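Local coordinates for protein glycosyl hydrolase (Rhizobium leguminosarum bv. trifolii, PDB 5NDX) that probably hydrolyses O-glycosidic bonds as a family 39 glycoside hydrolase, a bacterial orthologue of human alpha-L-iduronidase, at residues 53-63 and 89-100. The protein carries 2 engineered substitutions. Numbering follows the deposited sequence.
Sequences IKFLRVHYLYN and RLKPFFELMGNP. With 8U8 ((2~{R},3~{S},4~{S},5~{R},6~{S})-6-(4-methyl-2-oxidanylidene-chromen-7-yl)oxy-3,4,5-tris(oxidanyl)oxane-2-carboxylic acid), chain N; 8U8 ((2~{R},3~{S},4~{S},5~{R},6~{S})-6-(4-methyl-2-oxidanylidene-chromen-7-yl)oxy-3,4,5-tris(oxidanyl)oxane-2-carboxylic acid), chain M.
Strands 55-58 and 91-95 are neighbouring parallel strands of the TIM barrel, and the loop after the first of them brings His59 to a bound glycoside. The pairing is regular at first: Leu56 N donates to Lys91 O (3.0 Å) and Leu56 O receives Phe93 N. Farther along the strands diverge, and a water bridges Val58 O, Phe93 O and Glu95 N in place of direct bonds.

Beyond this point side chains make the join. His59 ND1 donates a hydrogen bond to Glu95 OE1 (2.6 Å), on the oxygen's syn lone pair and nearly in the imidazole plane. Since this fixes the ring's rotation, NE2 faces the bound glycoside and donates to its O3 hydroxyl at 3.1 Å, almost straight at 167°. A phenylalanine at His59 would probably leave Glu95 OE1 without its donor and the sugar hydroxyl without this contact. The other carboxylate oxygen, OE2, lies over the Arg57 guanidinium face as its salt-bridge partner, although the position of NH1 is less certain; Glu142, Asp264 and Glu265 also surround that cation. Met97, its CG anti to the backbone N (chi1 164°), reaches out extended so that CE meets a face of each ring: it sits 3.5 Å from the Tyr60 ring centroid, over the centre of the face, and 4.0 Å from that of His59, toward the rim.

In the 3-10 segment Leu61 CD1 points squarely at the middle of the Phe94 ring, 3.8 Å from its centroid. Asn63 OD1 accepts Asn99 N, linking the 3-10 segment to the residues after Gly98.

At the other end Lys54 NZ binds O3 of a second ligand molecule, which the Phe55 and Phe93 rings also touch. Strands 24-27 and 140-142 flank the pair, while helices 36-45 and 76-87 pack against Leu56 on the outer side of the barrel.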
ATOM      1  N   ILE A  53       4.685   1.901   1.495  1.00 31.47           N
ATOM      2  CA  ILE A  53       4.023   2.125   0.201  1.00 32.35           C
ATOM      3  C   ILE A  53       4.833   3.166  -0.554  1.00 32.70           C
ATOM      4  O   ILE A  53       5.116   4.248  -0.026  1.00 33.17           O
ATOM      5  CB  ILE A  53       2.560   2.599   0.334  1.00 31.74           C
ATOM      6  CG1 ILE A  53       1.698   1.484   0.959  1.00 33.59           C
ATOM      7  CG2 ILE A  53       1.966   2.897  -1.048  1.00 33.46           C
ATOM      8  CD1 ILE A  53       0.332   1.981   1.393  1.00 33.35           C
ATOM      9  N   LYS A  54       5.160   2.832  -1.790  1.00 31.84           N
ATOM     10  CA  LYS A  54       6.080   3.630  -2.606  1.00 32.69           C
ATOM     11  C   LYS A  54       5.455   4.158  -3.895  1.00 33.24           C
ATOM     12  O   LYS A  54       5.803   5.267  -4.301  1.00 32.14           O
ATOM     13  CB  LYS A  54       7.295   2.801  -2.925  1.00 33.12           C
ATOM     14  CG  LYS A  54       8.398   3.495  -3.702  1.00 35.58           C
ATOM     15  CD  LYS A  54       9.611   2.581  -3.774  1.00 36.36           C
ATOM     16  CE  LYS A  54      10.742   3.243  -4.599  1.00 38.07           C
ATOM     17  NZ  LYS A  54      11.958   2.376  -4.450  1.00 37.42           N
ATOM     18  N   PHE A  55       4.572   3.371  -4.526  1.00 32.11           N
ATOM     19  CA  PHE A  55       3.960   3.705  -5.809  1.00 33.28           C
ATOM     20  C   PHE A  55       2.460   3.916  -5.707  1.00 33.85           C
ATOM     21  O   PHE A  55       1.785   3.191  -4.973  1.00 33.12           O
ATOM     22  CB  PHE A  55       4.272   2.623  -6.844  1.00 34.42           C
ATOM     23  CG  PHE A  55       5.745   2.485  -7.141  1.00 33.63           C
ATOM     24  CD1 PHE A  55       6.359   3.350  -8.042  1.00 36.34           C
ATOM     25  CD2 PHE A  55       6.487   1.549  -6.527  1.00 33.63           C
ATOM     26  CE1 PHE A  55       7.717   3.264  -8.298  1.00 36.60           C
ATOM     27  CE2 PHE A  55       7.859   1.438  -6.776  1.00 36.72           C
ATOM     28  CZ  PHE A  55       8.477   2.308  -7.681  1.00 34.69           C
ATOM     29  N   LEU A  56       1.956   4.926  -6.414  1.00 33.66           N
ATOM     30  CA  LEU A  56       0.535   5.148  -6.595  1.00 34.85           C
ATOM     31  C   LEU A  56       0.193   4.976  -8.057  1.00 34.49           C
ATOM     32  O   LEU A  56       0.838   5.601  -8.911  1.00 35.40           O
ATOM     33  CB  LEU A  56       0.163   6.567  -6.222  1.00 37.13           C
ATOM     34  CG  LEU A  56       0.151   7.005  -4.805  1.00 42.22           C
ATOM     35  CD1 LEU A  56      -0.417   8.412  -4.734  1.00 44.62           C
ATOM     36  CD2 LEU A  56      -0.698   6.055  -3.957  1.00 45.00           C
ATOM     37  N   ARG A  57      -0.811   4.175  -8.330  1.00 33.16           N
ATOM     38  CA  ARG A  57      -1.262   3.875  -9.674  1.00 36.99           C
ATOM     39  C   ARG A  57      -2.619   4.563  -9.814  1.00 38.04           C
ATOM     40  O   ARG A  57      -3.649   4.057  -9.353  1.00 38.70           O
ATOM     41  CB  ARG A  57      -1.369   2.384  -9.900  1.00 38.72           C
ATOM     42  CG  ARG A  57      -1.866   1.987 -11.287  1.00 41.80           C
ATOM     43  CD  ARG A  57      -1.600   0.509 -11.606  1.00 45.32           C
ATOM     44  NE  ARG A  57      -2.818  -0.087 -12.094  1.00 58.30           N
ATOM     45  CZ  ARG A  57      -3.171  -0.252 -13.352  1.00 59.42           C
ATOM     46  NH1 ARG A  57      -2.388   0.095 -14.335  1.00 72.93           N
ATOM     47  NH2 ARG A  57      -4.333  -0.766 -13.624  1.00 59.18           N
ATOM     48  N   VAL A  58      -2.597   5.768 -10.353  1.00 36.69           N
ATOM     49  CA  VAL A  58      -3.806   6.598 -10.402  1.00 39.26           C
ATOM     50  C   VAL A  58      -4.322   6.694 -11.858  1.00 40.45           C
ATOM     51  O   VAL A  58      -3.562   7.133 -12.757  1.00 39.62           O
ATOM     52  CB  VAL A  58      -3.523   8.008  -9.861  1.00 39.03           C
ATOM     53  CG1 VAL A  58      -4.761   8.869  -9.974  1.00 40.59           C
ATOM     54  CG2 VAL A  58      -3.008   7.975  -8.408  1.00 39.09           C
ATOM     55  N   HIS A  59      -5.597   6.336 -12.061  1.00 38.39           N
ATOM     56  CA  HIS A  59      -6.208   6.313 -13.397  1.00 42.31           C
ATOM     57  C   HIS A  59      -6.494   7.708 -13.945  1.00 40.61           C
ATOM     58  O   HIS A  59      -6.916   8.600 -13.200  1.00 42.42           O
ATOM     59  CB  HIS A  59      -7.580   5.608 -13.396  1.00 45.02           C
ATOM     60  CG  HIS A  59      -7.545   4.120 -13.317  1.00 47.61           C
ATOM     61  ND1 HIS A  59      -6.409   3.372 -13.545  1.00 49.10           N
ATOM     62  CD2 HIS A  59      -8.553   3.226 -13.124  1.00 48.76           C
ATOM     63  CE1 HIS A  59      -6.702   2.085 -13.455  1.00 50.51           C
ATOM     64  NE2 HIS A  59      -7.995   1.971 -13.187  1.00 50.36           N
ATOM     65  N   TYR A  60      -6.328   7.860 -15.247  1.00 40.87           N
ATOM     66  CA  TYR A  60      -6.740   9.074 -15.993  1.00 42.52           C
ATOM     67  C   TYR A  60      -5.958  10.326 -15.605  1.00 42.43           C
ATOM     68  O   TYR A  60      -6.514  11.419 -15.554  1.00 42.17           O
ATOM     69  CB  TYR A  60      -8.243   9.329 -15.805  1.00 47.33           C
ATOM     70  CG  TYR A  60      -9.129   8.190 -16.246  1.00 49.31           C
ATOM     71  CD1 TYR A  60      -9.231   7.878 -17.603  1.00 54.99           C
ATOM     72  CD2 TYR A  60      -9.904   7.469 -15.344  1.00 52.71           C
ATOM     73  CE1 TYR A  60     -10.066   6.870 -18.062  1.00 56.92           C
ATOM     74  CE2 TYR A  60     -10.749   6.443 -15.786  1.00 55.53           C
ATOM     75  CZ  TYR A  60     -10.813   6.155 -17.156  1.00 57.67           C
ATOM     76  OH  TYR A  60     -11.595   5.159 -17.663  1.00 61.66           O
ATOM     77  N   LEU A  61      -4.650  10.186 -15.365  1.00 40.77           N
ATOM     78  CA  LEU A  61      -3.829  11.366 -15.135  1.00 40.49           C
ATOM     79  C   LEU A  61      -3.963  12.389 -16.293  1.00 41.80           C
ATOM     80  O   LEU A  61      -4.025  13.579 -16.035  1.00 42.32           O
ATOM     81  CB  LEU A  61      -2.359  10.991 -14.892  1.00 39.17           C
ATOM     82  CG  LEU A  61      -2.118  10.432 -13.475  1.00 38.59           C
ATOM     83  CD1 LEU A  61      -0.785   9.720 -13.442  1.00 39.09           C
ATOM     84  CD2 LEU A  61      -2.210  11.534 -12.438  1.00 37.82           C
ATOM     85  N   TYR A  62      -4.052  11.930 -17.538  1.00 40.54           N
ATOM     86  CA  TYR A  62      -4.153  12.888 -18.670  1.00 42.15           C
ATOM     87  C   TYR A  62      -5.514  13.617 -18.802  1.00 43.60           C
ATOM     88  O   TYR A  62      -5.574  14.648 -19.476  1.00 45.64           O
ATOM     89  CB  TYR A  62      -3.771  12.215 -19.985  1.00 40.22           C
ATOM     90  CG  TYR A  62      -2.274  11.977 -20.201  1.00 40.33           C
ATOM     91  CD1 TYR A  62      -1.316  12.896 -19.766  1.00 41.04           C
ATOM     92  CD2 TYR A  62      -1.822  10.827 -20.859  1.00 40.69           C
ATOM     93  CE1 TYR A  62       0.047  12.719 -20.014  1.00 42.06           C
ATOM     94  CE2 TYR A  62      -0.462  10.619 -21.096  1.00 41.46           C
ATOM     95  CZ  TYR A  62       0.471  11.582 -20.677  1.00 42.15           C
ATOM     96  OH  TYR A  62       1.815  11.451 -20.940  1.00 41.52           O
ATOM     97  N   ASN A  63      -6.573  13.154 -18.124  1.00 42.43           N
ATOM     98  CA  ASN A  63      -7.810  13.964 -18.008  1.00 44.99           C
ATOM     99  C   ASN A  63      -7.590  15.220 -17.206  1.00 45.45           C
ATOM    100  O   ASN A  63      -8.407  16.093 -17.263  1.00 46.30           O
ATOM    101  CB  ASN A  63      -8.981  13.184 -17.395  1.00 46.67           C
ATOM    102  CG  ASN A  63      -9.522  12.117 -18.335  1.00 48.65           C
ATOM    103  OD1 ASN A  63      -9.170  12.051 -19.509  1.00 49.39           O
ATOM    104  ND2 ASN A  63     -10.368  11.275 -17.812  1.00 51.56           N
ATOM    105  N   ARG A  89       6.729  11.563  -0.723  1.00 34.75           N
ATOM    106  CA  ARG A  89       7.657  10.490  -1.010  1.00 36.25           C
ATOM    107  C   ARG A  89       6.978   9.329  -1.694  1.00 35.30           C
ATOM    108  O   ARG A  89       7.241   8.190  -1.395  1.00 36.99           O
ATOM    109  CB  ARG A  89       8.390  10.051   0.278  1.00 39.59           C
ATOM    110  CG  ARG A  89       9.026  11.237   1.046  1.00 41.74           C
ATOM    111  CD  ARG A  89       9.942  10.771   2.186  1.00 43.30           C
ATOM    112  NE  ARG A  89       9.185  10.094   3.262  1.00 45.60           N
ATOM    113  CZ  ARG A  89       8.671  10.678   4.354  1.00 49.30           C
ATOM    114  NH1 ARG A  89       8.806  11.984   4.547  1.00 54.24           N
ATOM    115  NH2 ARG A  89       8.006   9.955   5.269  1.00 45.95           N
ATOM    116  N   LEU A  90       6.083   9.627  -2.615  1.00 35.30           N
ATOM    117  CA  LEU A  90       5.417   8.624  -3.411  1.00 35.01           C
ATOM    118  C   LEU A  90       5.813   8.850  -4.869  1.00 34.82           C
ATOM    119  O   LEU A  90       6.100   9.972  -5.263  1.00 35.11           O
ATOM    120  CB  LEU A  90       3.932   8.724  -3.200  1.00 34.74           C
ATOM    121  CG  LEU A  90       3.557   8.350  -1.746  1.00 37.15           C
ATOM    122  CD1 LEU A  90       2.164   8.824  -1.413  1.00 36.62           C
ATOM    123  CD2 LEU A  90       3.704   6.848  -1.487  1.00 37.10           C
ATOM    124  N   LYS A  91       5.831   7.773  -5.638  1.00 33.41           N
ATOM    125  CA  LYS A  91       6.141   7.801  -7.047  1.00 34.17           C
ATOM    126  C   LYS A  91       4.970   7.337  -7.850  1.00 35.15           C
ATOM    127  O   LYS A  91       4.302   6.404  -7.464  1.00 33.57           O
ATOM    128  CB  LYS A  91       7.315   6.868  -7.323  1.00 34.59           C
ATOM    129  CG  LYS A  91       8.574   7.294  -6.541  1.00 35.42           C
ATOM    130  CD  LYS A  91       9.653   6.271  -6.572  1.00 35.82           C
ATOM    131  CE  LYS A  91      10.850   6.662  -5.680  1.00 36.66           C
ATOM    132  NZ  LYS A  91      11.447   7.884  -6.233  1.00 38.30           N
ATOM    133  N   PRO A  92       4.753   7.930  -9.031  1.00 37.00           N
ATOM    134  CA  PRO A  92       3.679   7.398  -9.833  1.00 35.63           C
ATOM    135  C   PRO A  92       4.029   6.087 -10.561  1.00 35.50           C
ATOM    136  O   PRO A  92       5.116   5.927 -11.137  1.00 33.76           O
ATOM    137  CB  PRO A  92       3.413   8.531 -10.821  1.00 37.42           C
ATOM    138  CG  PRO A  92       4.696   9.227 -10.920  1.00 36.94           C
ATOM    139  CD  PRO A  92       5.206   9.240  -9.530  1.00 36.36           C
ATOM    140  N   PHE A  93       3.081   5.165 -10.518  1.00 34.28           N
ATOM    141  CA  PHE A  93       3.030   4.041 -11.433  1.00 36.62           C
ATOM    142  C   PHE A  93       2.087   4.613 -12.491  1.00 36.59           C
ATOM    143  O   PHE A  93       0.872   4.579 -12.334  1.00 36.82           O
ATOM    144  CB  PHE A  93       2.502   2.795 -10.711  1.00 38.07           C
ATOM    145  CG  PHE A  93       2.487   1.532 -11.520  1.00 39.43           C
ATOM    146  CD1 PHE A  93       3.016   1.444 -12.797  1.00 39.05           C
ATOM    147  CD2 PHE A  93       1.896   0.387 -10.971  1.00 40.39           C
ATOM    148  CE1 PHE A  93       2.957   0.258 -13.520  1.00 39.75           C
ATOM    149  CE2 PHE A  93       1.829  -0.790 -11.694  1.00 39.96           C
ATOM    150  CZ  PHE A  93       2.388  -0.868 -12.962  1.00 41.14           C
ATOM    151  N   PHE A  94       2.709   5.248 -13.498  1.00 35.32           N
ATOM    152  CA  PHE A  94       2.095   6.266 -14.349  1.00 37.21           C
ATOM    153  C   PHE A  94       1.452   5.577 -15.548  1.00 37.08           C
ATOM    154  O   PHE A  94       2.156   5.164 -16.477  1.00 37.05           O
ATOM    155  CB  PHE A  94       3.185   7.256 -14.838  1.00 37.39           C
ATOM    156  CG  PHE A  94       2.661   8.575 -15.346  1.00 37.96           C
ATOM    157  CD1 PHE A  94       1.760   8.646 -16.399  1.00 40.21           C
ATOM    158  CD2 PHE A  94       3.102   9.758 -14.795  1.00 38.80           C
ATOM    159  CE1 PHE A  94       1.282   9.874 -16.844  1.00 39.84           C
ATOM    160  CE2 PHE A  94       2.627  10.986 -15.245  1.00 39.56           C
ATOM    161  CZ  PHE A  94       1.729  11.039 -16.275  1.00 39.72           C
ATOM    162  N   GLU A  95       0.137   5.450 -15.514  1.00 35.76           N
ATOM    163  CA  GLU A  95      -0.599   4.918 -16.637  1.00 38.20           C
ATOM    164  C   GLU A  95      -0.750   6.040 -17.645  1.00 38.34           C
ATOM    165  O   GLU A  95      -1.250   7.135 -17.299  1.00 37.20           O
ATOM    166  CB  GLU A  95      -1.988   4.421 -16.238  1.00 39.79           C
ATOM    167  CG  GLU A  95      -1.945   3.361 -15.146  1.00 43.12           C
ATOM    168  CD  GLU A  95      -3.338   3.051 -14.624  1.00 46.19           C
ATOM    169  OE1 GLU A  95      -3.833   3.820 -13.750  1.00 47.70           O
ATOM    170  OE2 GLU A  95      -3.930   2.073 -15.140  1.00 47.97           O
ATOM    171  N   LEU A  96      -0.315   5.770 -18.866  1.00 39.84           N
ATOM    172  CA  LEU A  96      -0.388   6.771 -19.941  1.00 42.57           C
ATOM    173  C   LEU A  96      -1.821   6.739 -20.491  1.00 44.15           C
ATOM    174  O   LEU A  96      -2.120   6.072 -21.470  1.00 45.25           O
ATOM    175  CB  LEU A  96       0.661   6.463 -20.999  1.00 42.68           C
ATOM    176  CG  LEU A  96       2.095   6.643 -20.482  1.00 42.63           C
ATOM    177  CD1 LEU A  96       3.135   6.091 -21.454  1.00 45.01           C
ATOM    178  CD2 LEU A  96       2.410   8.083 -20.115  1.00 42.86           C
ATOM    179  N   MET A  97      -2.704   7.481 -19.836  1.00 43.95           N
ATOM    180  CA  MET A  97      -4.102   7.223 -19.908  1.00 44.84           C
ATOM    181  C   MET A  97      -4.887   8.476 -19.634  1.00 45.82           C
ATOM    182  O   MET A  97      -4.563   9.264 -18.732  1.00 45.16           O
ATOM    183  CB  MET A  97      -4.391   6.167 -18.849  1.00 48.07           C
ATOM    184  CG  MET A  97      -5.818   5.931 -18.420  1.00 50.69           C
ATOM    185  SD  MET A  97      -5.904   4.765 -16.998  1.00 50.73           S
ATOM    186  CE  MET A  97      -7.682   4.543 -17.002  1.00 51.46           C
ATOM    187  N   GLY A  98      -5.974   8.612 -20.380  1.00 46.93           N
ATOM    188  CA  GLY A  98      -6.834   9.787 -20.336  1.00 48.97           C
ATOM    189  C   GLY A  98      -6.809  10.466 -21.699  1.00 50.61           C
ATOM    190  O   GLY A  98      -6.065  10.051 -22.601  1.00 50.49           O
ATOM    191  N   ASN A  99      -7.593  11.530 -21.835  1.00 51.38           N
ATOM    192  CA  ASN A  99      -7.842  12.119 -23.162  1.00 52.88           C
ATOM    193  C   ASN A  99      -8.028  13.621 -23.024  1.00 51.12           C
ATOM    194  O   ASN A  99      -9.148  14.095 -22.827  1.00 51.99           O
ATOM    195  CB  ASN A  99      -9.092  11.475 -23.788  1.00 52.06           C
ATOM    196  CG  ASN A  99      -9.295  11.879 -25.241  1.00 55.71           C
ATOM    197  OD1 ASN A  99      -8.503  12.624 -25.838  1.00 56.89           O
ATOM    198  ND2 ASN A  99     -10.352  11.369 -25.831  1.00 60.17           N
ATOM    199  N   PRO A 100      -6.938  14.367 -23.093  1.00 51.18           N
ATOM    200  CA  PRO A 100      -7.053  15.795 -22.790  1.00 54.51           C
ATOM    201  C   PRO A 100      -8.010  16.532 -23.753  1.00 57.14           C
ATOM    202  O   PRO A 100      -7.816  16.471 -24.958  1.00 53.69           O
ATOM    203  CB  PRO A 100      -5.628  16.307 -22.956  1.00 53.05           C
ATOM    204  CG  PRO A 100      -4.757  15.084 -22.826  1.00 52.65           C
ATOM    205  CD  PRO A 100      -5.562  14.002 -23.470  1.00 53.19           C
TER
HETATM  206  C15 8U8 N 713       5.908  -1.891 -12.697  1.00 39.80           C
HETATM  207  C13 8U8 N 713       7.126  -2.440 -12.289  1.00 38.49           C
HETATM  208  C14 8U8 N 713       7.916  -3.133 -13.198  1.00 37.93           C
HETATM  209  C16 8U8 N 713       9.161  -3.611 -12.815  1.00 40.89           C
HETATM  210  O9  8U8 N 713       9.820  -4.267 -13.611  1.00 43.88           O
HETATM  211  O8  8U8 N 713       9.587  -3.475 -11.530  1.00 39.56           O
HETATM  212  C11 8U8 N 713       8.857  -2.762 -10.648  1.00 36.64           C
HETATM  213  C10 8U8 N 713       9.423  -2.595  -9.409  1.00 36.69           C
HETATM  214  C12 8U8 N 713       7.619  -2.240 -10.995  1.00 35.90           C
HETATM  215  C7  8U8 N 713       6.938  -1.503 -10.025  1.00 34.62           C
HETATM  216  C8  8U8 N 713       7.504  -1.340  -8.766  1.00 35.70           C
HETATM  217  C9  8U8 N 713       8.755  -1.873  -8.443  1.00 37.33           C
HETATM  218  O2  8U8 N 713       9.274  -1.666  -7.190  1.00 41.07           O
HETATM  219  C5  8U8 N 713      10.707  -1.800  -6.993  1.00 39.17           C
HETATM  220  O1  8U8 N 713      10.826  -3.207  -6.718  1.00 42.11           O
HETATM  221  C1  8U8 N 713      12.118  -3.719  -6.322  1.00 43.03           C
HETATM  222  C6  8U8 N 713      13.177  -3.568  -7.471  1.00 46.71           C
HETATM  223  O7  8U8 N 713      12.781  -3.510  -8.653  1.00 43.36           O
HETATM  224  O6  8U8 N 713      14.362  -3.450  -7.125  1.00 51.91           O
HETATM  225  C2  8U8 N 713      12.513  -2.947  -5.066  1.00 42.63           C
HETATM  226  O5  8U8 N 713      13.799  -3.388  -4.529  1.00 41.25           O
HETATM  227  C3  8U8 N 713      12.537  -1.430  -5.362  1.00 39.15           C
HETATM  228  O4  8U8 N 713      12.818  -0.765  -4.159  1.00 38.10           O
HETATM  229  C4  8U8 N 713      11.159  -0.971  -5.842  1.00 38.59           C
HETATM  230  O3  8U8 N 713      11.166   0.404  -6.229  1.00 39.84           O
HETATM  231  C15 8U8 M 712     -16.004  -3.853 -16.697  1.00126.91           C
HETATM  232  C13 8U8 M 712     -15.015  -4.797 -16.341  1.00131.95           C
HETATM  233  C14 8U8 M 712     -14.993  -6.024 -17.010  1.00132.30           C
HETATM  234  C16 8U8 M 712     -14.008  -6.971 -16.715  1.00131.61           C
HETATM  235  O9  8U8 M 712     -14.072  -8.039 -17.321  1.00128.59           O
HETATM  236  O8  8U8 M 712     -13.047  -6.730 -15.752  1.00122.24           O
HETATM  237  C11 8U8 M 712     -12.969  -5.494 -15.160  1.00118.18           C
HETATM  238  C10 8U8 M 712     -11.904  -5.229 -14.291  1.00111.55           C
HETATM  239  C12 8U8 M 712     -13.962  -4.516 -15.438  1.00128.18           C
HETATM  240  C7  8U8 M 712     -13.821  -3.253 -14.831  1.00122.67           C
HETATM  241  C8  8U8 M 712     -12.752  -2.991 -13.967  1.00115.94           C
HETATM  242  C9  8U8 M 712     -11.792  -3.976 -13.679  1.00109.17           C
HETATM  243  O2  8U8 M 712     -10.701  -3.753 -12.861  1.00 90.24           O
HETATM  244  C5  8U8 M 712     -10.663  -2.745 -11.777  1.00 68.08           C
HETATM  245  O1  8U8 M 712     -11.853  -2.875 -10.985  1.00 60.78           O
HETATM  246  C1  8U8 M 712     -12.189  -1.843 -10.140  1.00 48.18           C
HETATM  247  C6  8U8 M 712     -12.671  -2.537  -8.998  1.00 35.15           C
HETATM  248  O7  8U8 M 712     -13.482  -1.934  -8.305  1.00 37.79           O
HETATM  249  O6  8U8 M 712     -12.211  -3.648  -8.807  1.00 37.30           O
HETATM  250  C2  8U8 M 712     -11.022  -0.950  -9.617  1.00 59.96           C
HETATM  251  O5  8U8 M 712     -10.319  -1.664  -8.579  1.00 54.97           O
HETATM  252  C3  8U8 M 712     -10.047  -0.443 -10.767  1.00 54.95           C
HETATM  253  O4  8U8 M 712     -10.171   0.929 -10.916  1.00 55.21           O
HETATM  254  C4  8U8 M 712     -10.322  -1.171 -12.121  1.00 66.47           C
HETATM  255  O3  8U8 M 712      -9.174  -0.909 -13.028  1.00 53.88           O
HETATM  256  O   HOH W   1       7.102   6.097   0.496  1.00 39.93           O
HETATM  257  O   HOH W   2      -3.251   7.627 -15.503  1.00 37.21           O
HETATM  258  O   HOH W   3      -1.104   6.327 -13.051  1.00 41.80           O